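Local coordinates for uncharacterized protein (PDB 2QDR) that is of unknown function but has a double-stranded beta-helix fold of the cupin clan and is a putative dioxygenase, at residues 127-132 / 184-189; 94-99 / 154-159; 100-105 / 144-149. All blocks are in the same frame, centred on the assembly; numbering follows the deposited sequence.

In the fold
All three contacts belong to the beta-rich fold of one chain. Contact 2 is buried and joins neighbouring strands of the larger antiparallel sheet through a full set of backbone bonds. Contact 3 is partly buried and pairs strand 103-104, at the edge of a four-stranded sheet, with 146-149. Strand 92-98 leads on to 103-104, and 146-149 to 154-160, so the same two chain runs pair twice, once in each sheet; Trp158 packs on Trp146 between them. Contact 1 is buried and links these two sheets through side chains, a water and one serine bond, beside two other subunits. It is apolar at one end and polar at the other; contact 2 adds a salt bridge to its backbone bonds, contact 3 an aromatic pair.

Contact 1: 127-132 / 184-189; sequences WQLNKH and IPALDS
Leu129 and Ala186 meet where strand 127-129 passes strand 184-188, the two segment axes coming within 7.3 Å at an angle of 49°. The strands touch through side chains. The methyl group of Ala186 points toward 127-132. Ala186 CB touches CD2 of Leu129 at 3.4 Å and CB of Trp127 at 3.8 Å. Next to it, Pro185 makes a CH-pi contact over one face of the Trp127 indole. Pro185 CB lies 3.9 Å from the centroid of the six-membered ring of Trp127 and 18° off the ring normal. The CG of Trp127 is anti to its carbonyl carbon (chi1 -56°), which carries the indole to Pro185. Trp127 NE1 is hydrogen-bonded to Thr269 OG1 of a second subunit, so this patch faces the assembly. In the double-stranded beta-helix two sheets face each other, and here strand 127-129, at one edge of the four-stranded sheet within this chain, meets strand 184-188 of the larger sheet, which pairs with 133-137. The far end is polar. The amide of Asn130 and the carboxylate of Asp188 stand nearly perpendicular. A water accepts from Asn130 ND2 at 3.0 Å and donates to Asp188 OD2 at 2.6 Å. Lys190 NZ makes a salt bridge to Asp188 OD1 and a hydrogen bond to Asn130 OD1. Ser189 OG donates to the backbone O of His132 at 2.6 Å, and the His132 ring meets His227 of a third subunit.

Contact 2: 94-99 / 154-159; sequences SRVVLP and AEILWM
Arg95 and Glu155 form a salt bridge on one face of an antiparallel strand pair. Glu155 OE1 receives Arg95 NH2 at 3.3 Å on its syn lone pair. Arg95 NE reaches the same oxygen in a weak bond, so one carboxylate oxygen serves two nitrogens. OE1 comes to the edge of the guanidinium but lies 23° out of its plane, and the two flat groups are turned 37° apart. Arg95 has CG anti to the backbone N (chi1 -176°) and an extended chain, which carries its head diagonally across to Glu155. Glu155 pairs with Val97, and the two side chains lie side by side, with Val97 CG2 3.8 Å from Glu155 CG. Were Glu155 replaced by an alanine, the Arg95 guanidinium would probably lose this charged mate and Val97 CG2 its neighbour. The face with Val96, Leu98, Ile156 and Trp158 is mostly apolar, with Ser94 at its end. Val96 CG1 packs on Trp158 CB at 3.8 Å, and Leu98 CD1 touches Ile156 CD1 at 3.7 Å. At the Ser94 end a water bridges Ser94 OG and the backbone O of Trp158. The backbones fix this register. Val96 and Ile156 are a hydrogen-bonded pair, with Val96 N 3.0 Å from Ile156 O and Ile156 N 3.1 Å from Val96 O. Leu98 with Ala154 repeats the pattern. Further out, Asn59 OD1 is hydrogen-bonded to Arg95 NH1 and helps to place the guanidinium. The Trp158 ring meets Trp67 edge to face. Antiparallel strands paired side by side in this way, 79-86, 92-98, 154-160 and 113-117, form one wall of the double-stranded beta-helix, the fold of the cupin clan.

Contact 3: 100-105 / 144-149; sequences PKFEAP and GSWKVL
Phe102, Ala104 and Trp146 build a partly buried antiparallel strand pairing at the edge of a four-stranded sheet. Strand 103-104 is outermost there within this chain, and 146-149 lies between it and 121-124. Ala104 and Trp146 are the hydrogen-bonded pair. Ala104 N reaches Trp146 O at 2.7 Å, almost straight, and Trp146 N returns a bond to Ala104 O at 3.0 Å. Val148 N extends the pairing to Phe102 O. The indole of Trp146 receives two side chains on one face. Ala104 CB lies over the five-membered ring, 3.7 Å from its centroid, as a CH-pi contact. Phe102 turns its edge to the six-membered ring in a T-shaped pair, with centroids 5.1 Å apart and planes at 61°. Phe102 CE2 comes closest, 3.6 Å from Trp146 CZ3. Trp146 has CG between its backbone N and carbonyl carbon (chi1 59°), and this folds the indole over toward Ala104. Phe102 CB also packs on Val148 CG2 at 3.6 Å. Ile76 lies on Phe102. Beyond Phe102 a water donates to both Pro100 O and Val148 O and bridges the backbones where they part. Glu103 and Lys147 occupy the opposite face, which is more exposed, and their charged atoms do not touch. The pair closes one edge of the smaller sheet of the double-stranded beta-helix, with Trp146 and Val148 turned in on Leu98 of strand 92-98.

Contact 1: 127-132 / 184-189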
loop_
_atom_site.group_PDB
_atom_site.type_symbol
_atom_site.label_atom_id
_atom_site.label_comp_id
_atom_site.label_asym_id
_atom_site.label_seq_id
_atom_site.Cartn_x
_atom_site.Cartn_y
_atom_site.Cartn_z
ATOM N N TRP A 127 -24.417 -3.974 31.938
ATOM C CA TRP A 127 -24.037 -4.600 30.665
ATOM C C TRP A 127 -24.177 -6.118 30.526
ATOM O O TRP A 127 -23.699 -6.859 31.376
ATOM C CB TRP A 127 -22.581 -4.257 30.383
ATOM C CG TRP A 127 -22.335 -2.796 30.365
ATOM C CD1 TRP A 127 -22.694 -1.922 29.387
ATOM C CD2 TRP A 127 -21.635 -2.035 31.352
ATOM N NE1 TRP A 127 -22.282 -0.655 29.710
ATOM C CE2 TRP A 127 -21.623 -0.695 30.910
ATOM C CE3 TRP A 127 -21.033 -2.351 32.581
ATOM C CZ2 TRP A 127 -21.035 0.330 31.652
ATOM C CZ3 TRP A 127 -20.438 -1.332 33.315
ATOM C CH2 TRP A 127 -20.447 -0.009 32.852
ATOM N N GLN A 128 -24.798 -6.565 29.427
ATOM C CA GLN A 128 -24.950 -7.991 29.141
ATOM C C GLN A 128 -23.661 -8.510 28.549
ATOM O O GLN A 128 -22.977 -7.797 27.839
ATOM C CB GLN A 128 -26.018 -8.314 28.087
ATOM C CG GLN A 128 -27.472 -7.967 28.375
ATOM C CD GLN A 128 -28.414 -8.492 27.265
ATOM O OE1 GLN A 128 -27.974 -9.113 26.291
ATOM N NE2 GLN A 128 -29.705 -8.237 27.417
ATOM N N LEU A 129 -23.360 -9.770 28.821
ATOM C CA LEU A 129 -22.199 -10.455 28.286
ATOM C C LEU A 129 -22.741 -11.781 27.792
ATOM O O LEU A 129 -22.832 -12.737 28.561
ATOM C CB LEU A 129 -21.131 -10.664 29.349
ATOM C CG LEU A 129 -20.414 -9.466 29.950
ATOM C CD1 LEU A 129 -19.466 -9.937 31.033
ATOM C CD2 LEU A 129 -19.650 -8.737 28.902
ATOM N N ASN A 130 -23.157 -11.816 26.527
ATOM C CA ASN A 130 -23.717 -13.029 25.909
ATOM C C ASN A 130 -22.574 -13.922 25.392
ATOM O O ASN A 130 -21.431 -13.719 25.783
ATOM C CB ASN A 130 -24.780 -12.676 24.830
ATOM C CG ASN A 130 -24.193 -12.014 23.582
ATOM O OD1 ASN A 130 -23.101 -11.427 23.609
ATOM N ND2 ASN A 130 -24.944 -12.084 22.479
ATOM N N LYS A 131 -22.883 -14.903 24.541
ATOM C CA LYS A 131 -21.891 -15.826 23.976
ATOM C C LYS A 131 -20.634 -15.116 23.437
ATOM O O LYS A 131 -20.729 -14.209 22.613
ATOM C CB LYS A 131 -22.559 -16.663 22.863
ATOM C CG LYS A 131 -21.658 -17.676 22.166
ATOM C CD LYS A 131 -22.361 -18.443 21.065
ATOM C CE LYS A 131 -21.397 -19.409 20.394
ATOM N NZ LYS A 131 -22.010 -20.065 19.216
ATOM N N HIS A 132 -19.474 -15.517 23.948
ATOM C CA HIS A 132 -18.149 -14.986 23.547
ATOM C C HIS A 132 -17.913 -13.498 23.920
ATOM O O HIS A 132 -17.065 -12.827 23.326
ATOM C CB HIS A 132 -17.896 -15.275 22.051
ATOM C CG HIS A 132 -17.814 -16.736 21.723
ATOM N ND1 HIS A 132 -16.976 -17.222 20.747
ATOM C CD2 HIS A 132 -18.362 -17.827 22.315
ATOM C CE1 HIS A 132 -17.098 -18.536 20.678
ATOM N NE2 HIS A 132 -17.928 -18.930 21.626
ATOM N N ILE A 184 -12.286 -2.970 31.110
ATOM C CA ILE A 184 -12.991 -3.324 29.886
ATOM C C ILE A 184 -14.296 -3.899 30.424
ATOM O O ILE A 184 -14.349 -5.088 30.724
ATOM C CB ILE A 184 -12.198 -4.329 29.017
ATOM C CG1 ILE A 184 -10.821 -3.747 28.656
ATOM C CG2 ILE A 184 -12.999 -4.717 27.732
ATOM C CD1 ILE A 184 -9.910 -4.682 27.886
ATOM N N PRO A 185 -15.334 -3.052 30.611
ATOM C CA PRO A 185 -16.605 -3.568 31.174
ATOM C C PRO A 185 -17.303 -4.671 30.374
ATOM O O PRO A 185 -17.772 -5.634 30.977
ATOM C CB PRO A 185 -17.510 -2.316 31.240
ATOM C CG PRO A 185 -16.866 -1.304 30.387
ATOM C CD PRO A 185 -15.403 -1.596 30.375
ATOM N N ALA A 186 -17.358 -4.537 29.053
ATOM C CA ALA A 186 -18.019 -5.534 28.217
ATOM C C ALA A 186 -17.593 -5.397 26.769
ATOM O O ALA A 186 -17.793 -4.342 26.179
ATOM C CB ALA A 186 -19.535 -5.396 28.328
ATOM N N LEU A 187 -17.022 -6.466 26.213
ATOM C CA LEU A 187 -16.553 -6.493 24.835
ATOM C C LEU A 187 -17.140 -7.722 24.143
ATOM O O LEU A 187 -16.741 -8.840 24.431
ATOM C CB LEU A 187 -15.024 -6.491 24.823
ATOM C CG LEU A 187 -14.230 -6.289 23.531
ATOM C CD1 LEU A 187 -12.739 -6.178 23.863
ATOM C CD2 LEU A 187 -14.448 -7.387 22.502
ATOM N N ASP A 188 -18.105 -7.494 23.254
ATOM C CA ASP A 188 -18.757 -8.545 22.490
ATOM C C ASP A 188 -17.841 -8.838 21.281
ATOM O O ASP A 188 -17.923 -8.171 20.235
ATOM C CB ASP A 188 -20.172 -8.101 22.084
ATOM C CG ASP A 188 -20.975 -9.185 21.349
ATOM O OD1 ASP A 188 -20.431 -10.252 21.000
ATOM O OD2 ASP A 188 -22.182 -8.953 21.115
ATOM N N SER A 189 -16.998 -9.863 21.425
ATOM C CA SER A 189 -16.039 -10.249 20.389
ATOM C C SER A 189 -16.694 -10.559 19.054
ATOM O O SER A 189 -16.057 -10.361 18.019
ATOM C CB SER A 189 -15.179 -11.443 20.838
ATOM O OG SER A 189 -15.939 -12.621 20.983
HETATM O O HOH W 1 -24.187 -10.355 20.176
#

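Contact 2: 94-99 / 154-159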
loop_
_atom_site.group_PDB
_atom_site.type_symbol
_atom_site.label_atom_id
_atom_site.label_comp_id
_atom_site.label_asym_id
_atom_site.label_seq_id
_atom_site.Cartn_x
_atom_site.Cartn_y
_atom_site.Cartn_z
ATOM N N SER A 94 -9.998 -21.295 35.188
ATOM C CA SER A 94 -10.985 -22.341 35.440
ATOM C C SER A 94 -12.269 -22.149 34.649
ATOM O O SER A 94 -12.577 -21.058 34.175
ATOM C CB SER A 94 -11.261 -22.419 36.945
ATOM O OG SER A 94 -11.546 -21.145 37.472
ATOM N N ARG A 95 -12.988 -23.253 34.495
ATOM C CA ARG A 95 -14.243 -23.305 33.777
ATOM C C ARG A 95 -15.314 -23.413 34.847
ATOM O O ARG A 95 -15.445 -24.459 35.500
ATOM C CB ARG A 95 -14.235 -24.505 32.856
ATOM C CG ARG A 95 -15.441 -24.655 31.957
ATOM C CD ARG A 95 -15.319 -25.974 31.267
ATOM N NE ARG A 95 -16.447 -26.314 30.409
ATOM C CZ ARG A 95 -16.648 -27.528 29.888
ATOM N NH1 ARG A 95 -15.819 -28.551 30.147
ATOM N NH2 ARG A 95 -17.710 -27.745 29.124
ATOM N N VAL A 96 -16.048 -22.319 35.056
ATOM C CA VAL A 96 -17.097 -22.276 36.072
ATOM C C VAL A 96 -18.464 -22.351 35.411
ATOM O O VAL A 96 -18.593 -22.027 34.228
ATOM C CB VAL A 96 -17.016 -21.003 36.991
ATOM C CG1 VAL A 96 -15.670 -20.935 37.710
ATOM C CG2 VAL A 96 -17.272 -19.695 36.232
ATOM N N VAL A 97 -19.463 -22.812 36.166
ATOM C CA VAL A 97 -20.828 -22.900 35.666
ATOM C C VAL A 97 -21.744 -22.288 36.710
ATOM O O VAL A 97 -21.877 -22.823 37.813
ATOM C CB VAL A 97 -21.270 -24.338 35.354
ATOM C CG1 VAL A 97 -22.712 -24.361 34.797
ATOM C CG2 VAL A 97 -20.272 -24.983 34.390
ATOM N N LEU A 98 -22.361 -21.164 36.352
ATOM C CA LEU A 98 -23.278 -20.450 37.219
ATOM C C LEU A 98 -24.704 -20.919 36.915
ATOM O O LEU A 98 -25.078 -20.999 35.745
ATOM C CB LEU A 98 -23.145 -18.951 36.988
ATOM C CG LEU A 98 -21.738 -18.375 37.181
ATOM C CD1 LEU A 98 -21.762 -16.880 36.951
ATOM C CD2 LEU A 98 -21.160 -18.671 38.564
ATOM N N PRO A 99 -25.506 -21.228 37.956
ATOM C CA PRO A 99 -26.873 -21.706 37.699
ATOM C C PRO A 99 -27.866 -20.612 37.243
ATOM O O PRO A 99 -27.576 -19.430 37.419
ATOM C CB PRO A 99 -27.287 -22.281 39.054
ATOM C CG PRO A 99 -26.528 -21.507 40.037
ATOM C CD PRO A 99 -25.213 -21.189 39.401
ATOM N N ALA A 154 -24.906 -20.599 32.694
ATOM C CA ALA A 154 -23.898 -19.950 31.885
ATOM C C ALA A 154 -22.561 -20.554 32.236
ATOM O O ALA A 154 -22.327 -20.856 33.409
ATOM C CB ALA A 154 -23.900 -18.469 32.147
ATOM N N GLU A 155 -21.710 -20.749 31.220
ATOM C CA GLU A 155 -20.358 -21.297 31.398
ATOM C C GLU A 155 -19.361 -20.206 31.051
ATOM O O GLU A 155 -19.497 -19.553 30.010
ATOM C CB GLU A 155 -20.131 -22.548 30.565
ATOM C CG GLU A 155 -21.137 -23.633 30.902
ATOM C CD GLU A 155 -20.781 -24.993 30.371
ATOM O OE1 GLU A 155 -19.579 -25.279 30.192
ATOM O OE2 GLU A 155 -21.717 -25.797 30.184
ATOM N N ILE A 156 -18.355 -20.033 31.916
ATOM C CA ILE A 156 -17.379 -18.970 31.787
ATOM C C ILE A 156 -15.941 -19.353 32.112
ATOM O O ILE A 156 -15.706 -20.146 33.020
ATOM C CB ILE A 156 -17.712 -17.857 32.846
ATOM C CG1 ILE A 156 -19.210 -17.523 32.910
ATOM C CG2 ILE A 156 -16.919 -16.560 32.601
ATOM C CD1 ILE A 156 -19.576 -16.484 33.962
ATOM N N LEU A 157 -14.985 -18.775 31.378
ATOM C CA LEU A 157 -13.573 -18.968 31.665
ATOM C C LEU A 157 -13.299 -17.919 32.734
ATOM O O LEU A 157 -13.277 -16.729 32.434
ATOM C CB LEU A 157 -12.665 -18.767 30.455
ATOM C CG LEU A 157 -12.809 -19.761 29.303
ATOM C CD1 LEU A 157 -11.915 -19.341 28.138
ATOM C CD2 LEU A 157 -12.486 -21.184 29.745
ATOM N N TRP A 158 -13.152 -18.364 33.980
ATOM C CA TRP A 158 -12.914 -17.494 35.123
ATOM C C TRP A 158 -11.417 -17.427 35.370
ATOM O O TRP A 158 -10.813 -18.422 35.770
ATOM C CB TRP A 158 -13.649 -18.054 36.332
ATOM C CG TRP A 158 -13.656 -17.195 37.533
ATOM C CD1 TRP A 158 -12.738 -17.178 38.545
ATOM C CD2 TRP A 158 -14.671 -16.253 37.892
ATOM N NE1 TRP A 158 -13.115 -16.264 39.504
ATOM C CE2 TRP A 158 -14.298 -15.686 39.127
ATOM C CE3 TRP A 158 -15.861 -15.833 37.287
ATOM C CZ2 TRP A 158 -15.068 -14.707 39.766
ATOM C CZ3 TRP A 158 -16.630 -14.865 37.925
ATOM C CH2 TRP A 158 -16.225 -14.309 39.148
HETATM N N MSE A 159 -10.829 -16.254 35.154
HETATM C CA MSE A 159 -9.376 -16.047 35.280
HETATM C C MSE A 159 -8.937 -15.068 36.376
HETATM O O MSE A 159 -8.969 -13.861 36.186
HETATM C CB MSE A 159 -8.864 -15.577 33.913
HETATM C CG MSE A 159 -8.915 -16.673 32.865
HETATM SE SE MSE A 159 -8.827 -16.078 31.040
HETATM C CE MSE A 159 -10.583 -15.271 30.869
HETATM O O HOH W 2 -9.613 -19.470 38.265
#

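Contact 3: 100-105 / 144-149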
loop_
_atom_site.group_PDB
_atom_site.type_symbol
_atom_site.label_atom_id
_atom_site.label_comp_id
_atom_site.label_asym_id
_atom_site.label_seq_id
_atom_site.Cartn_x
_atom_site.Cartn_y
_atom_site.Cartn_z
ATOM N N PRO A 100 -29.029 -21.010 36.668
ATOM C CA PRO A 100 -30.100 -20.120 36.159
ATOM C C PRO A 100 -30.489 -18.893 37.000
ATOM O O PRO A 100 -30.545 -17.793 36.453
ATOM C CB PRO A 100 -31.304 -21.066 36.073
ATOM C CG PRO A 100 -30.715 -22.360 35.733
ATOM C CD PRO A 100 -29.389 -22.427 36.436
ATOM N N LYS A 101 -30.733 -19.081 38.296
ATOM C CA LYS A 101 -31.129 -17.979 39.188
ATOM C C LYS A 101 -29.942 -17.336 39.935
ATOM O O LYS A 101 -30.154 -16.681 40.958
ATOM C CB LYS A 101 -32.209 -18.453 40.181
ATOM C CG LYS A 101 -33.486 -18.992 39.534
ATOM N N PHE A 102 -28.708 -17.501 39.439
ATOM C CA PHE A 102 -27.532 -16.917 40.092
ATOM C C PHE A 102 -27.671 -15.405 40.107
ATOM O O PHE A 102 -28.045 -14.807 39.102
ATOM C CB PHE A 102 -26.238 -17.328 39.390
ATOM C CG PHE A 102 -24.992 -16.778 40.031
ATOM C CD1 PHE A 102 -24.375 -17.456 41.075
ATOM C CD2 PHE A 102 -24.420 -15.594 39.577
ATOM C CE1 PHE A 102 -23.224 -16.958 41.671
ATOM C CE2 PHE A 102 -23.268 -15.090 40.164
ATOM C CZ PHE A 102 -22.669 -15.776 41.216
ATOM N N GLU A 103 -27.387 -14.809 41.262
ATOM C CA GLU A 103 -27.494 -13.371 41.445
ATOM C C GLU A 103 -26.545 -12.989 42.581
ATOM O O GLU A 103 -26.653 -13.533 43.681
ATOM C CB GLU A 103 -28.946 -12.993 41.717
ATOM C CG GLU A 103 -29.206 -11.502 41.783
ATOM C CD GLU A 103 -30.692 -11.158 41.790
ATOM O OE1 GLU A 103 -31.541 -12.070 41.905
ATOM O OE2 GLU A 103 -31.012 -9.958 41.670
ATOM N N ALA A 104 -25.595 -12.102 42.283
ATOM C CA ALA A 104 -24.592 -11.645 43.241
ATOM C C ALA A 104 -24.658 -10.126 43.429
ATOM O O ALA A 104 -25.105 -9.400 42.525
ATOM C CB ALA A 104 -23.200 -12.070 42.783
ATOM N N PRO A 105 -24.195 -9.637 44.598
ATOM C CA PRO A 105 -24.229 -8.215 44.876
ATOM C C PRO A 105 -23.049 -7.489 44.252
ATOM O O PRO A 105 -22.111 -8.117 43.750
ATOM C CB PRO A 105 -24.129 -8.169 46.397
ATOM C CG PRO A 105 -23.262 -9.314 46.723
ATOM C CD PRO A 105 -23.584 -10.379 45.718
ATOM N N GLY A 144 -21.350 -3.587 39.492
ATOM C CA GLY A 144 -22.687 -3.535 40.081
ATOM C C GLY A 144 -23.196 -4.954 40.323
ATOM O O GLY A 144 -22.429 -5.919 40.194
ATOM N N SER A 145 -24.478 -5.088 40.687
ATOM C CA SER A 145 -25.086 -6.405 40.906
ATOM C C SER A 145 -24.979 -7.190 39.606
ATOM O O SER A 145 -25.181 -6.622 38.528
ATOM C CB SER A 145 -26.576 -6.336 41.275
ATOM O OG SER A 145 -26.840 -5.585 42.442
ATOM N N TRP A 146 -24.666 -8.479 39.704
ATOM C CA TRP A 146 -24.525 -9.309 38.507
ATOM C C TRP A 146 -25.323 -10.616 38.630
ATOM O O TRP A 146 -25.519 -11.120 39.730
ATOM C CB TRP A 146 -23.029 -9.482 38.142
ATOM C CG TRP A 146 -22.150 -10.096 39.158
ATOM C CD1 TRP A 146 -21.751 -9.545 40.343
ATOM C CD2 TRP A 146 -21.450 -11.330 39.034
ATOM N NE1 TRP A 146 -20.901 -10.399 40.999
ATOM C CE2 TRP A 146 -20.692 -11.500 40.211
ATOM C CE3 TRP A 146 -21.416 -12.330 38.057
ATOM C CZ2 TRP A 146 -19.909 -12.636 40.441
ATOM C CZ3 TRP A 146 -20.635 -13.452 38.279
ATOM C CH2 TRP A 146 -19.894 -13.598 39.465
ATOM N N LYS A 147 -25.803 -11.115 37.488
ATOM C CA LYS A 147 -26.657 -12.308 37.428
ATOM C C LYS A 147 -26.608 -13.064 36.110
ATOM O O LYS A 147 -26.124 -12.540 35.106
ATOM C CB LYS A 147 -28.119 -11.879 37.627
ATOM C CG LYS A 147 -28.633 -10.902 36.540
ATOM C CD LYS A 147 -30.038 -10.423 36.785
ATOM C CE LYS A 147 -30.411 -9.380 35.743
ATOM N NZ LYS A 147 -31.787 -8.857 35.929
ATOM N N VAL A 148 -27.152 -14.282 36.127
ATOM C CA VAL A 148 -27.231 -15.121 34.940
ATOM C C VAL A 148 -28.548 -14.767 34.244
ATOM O O VAL A 148 -29.569 -14.601 34.904
ATOM C CB VAL A 148 -27.128 -16.629 35.256
ATOM C CG1 VAL A 148 -27.391 -17.479 34.016
ATOM C CG2 VAL A 148 -25.752 -16.962 35.814
ATOM N N LEU A 149 -28.497 -14.656 32.915
ATOM C CA LEU A 149 -29.640 -14.306 32.082
ATOM C C LEU A 149 -30.212 -15.484 31.322
ATOM O O LEU A 149 -29.555 -16.514 31.162
ATOM C CB LEU A 149 -29.215 -13.273 31.041
ATOM C CG LEU A 149 -28.737 -11.911 31.525
ATOM C CD1 LEU A 149 -28.126 -11.145 30.356
ATOM C CD2 LEU A 149 -29.875 -11.133 32.173
HETATM O O HOH W 3 -31.769 -16.177 34.101
#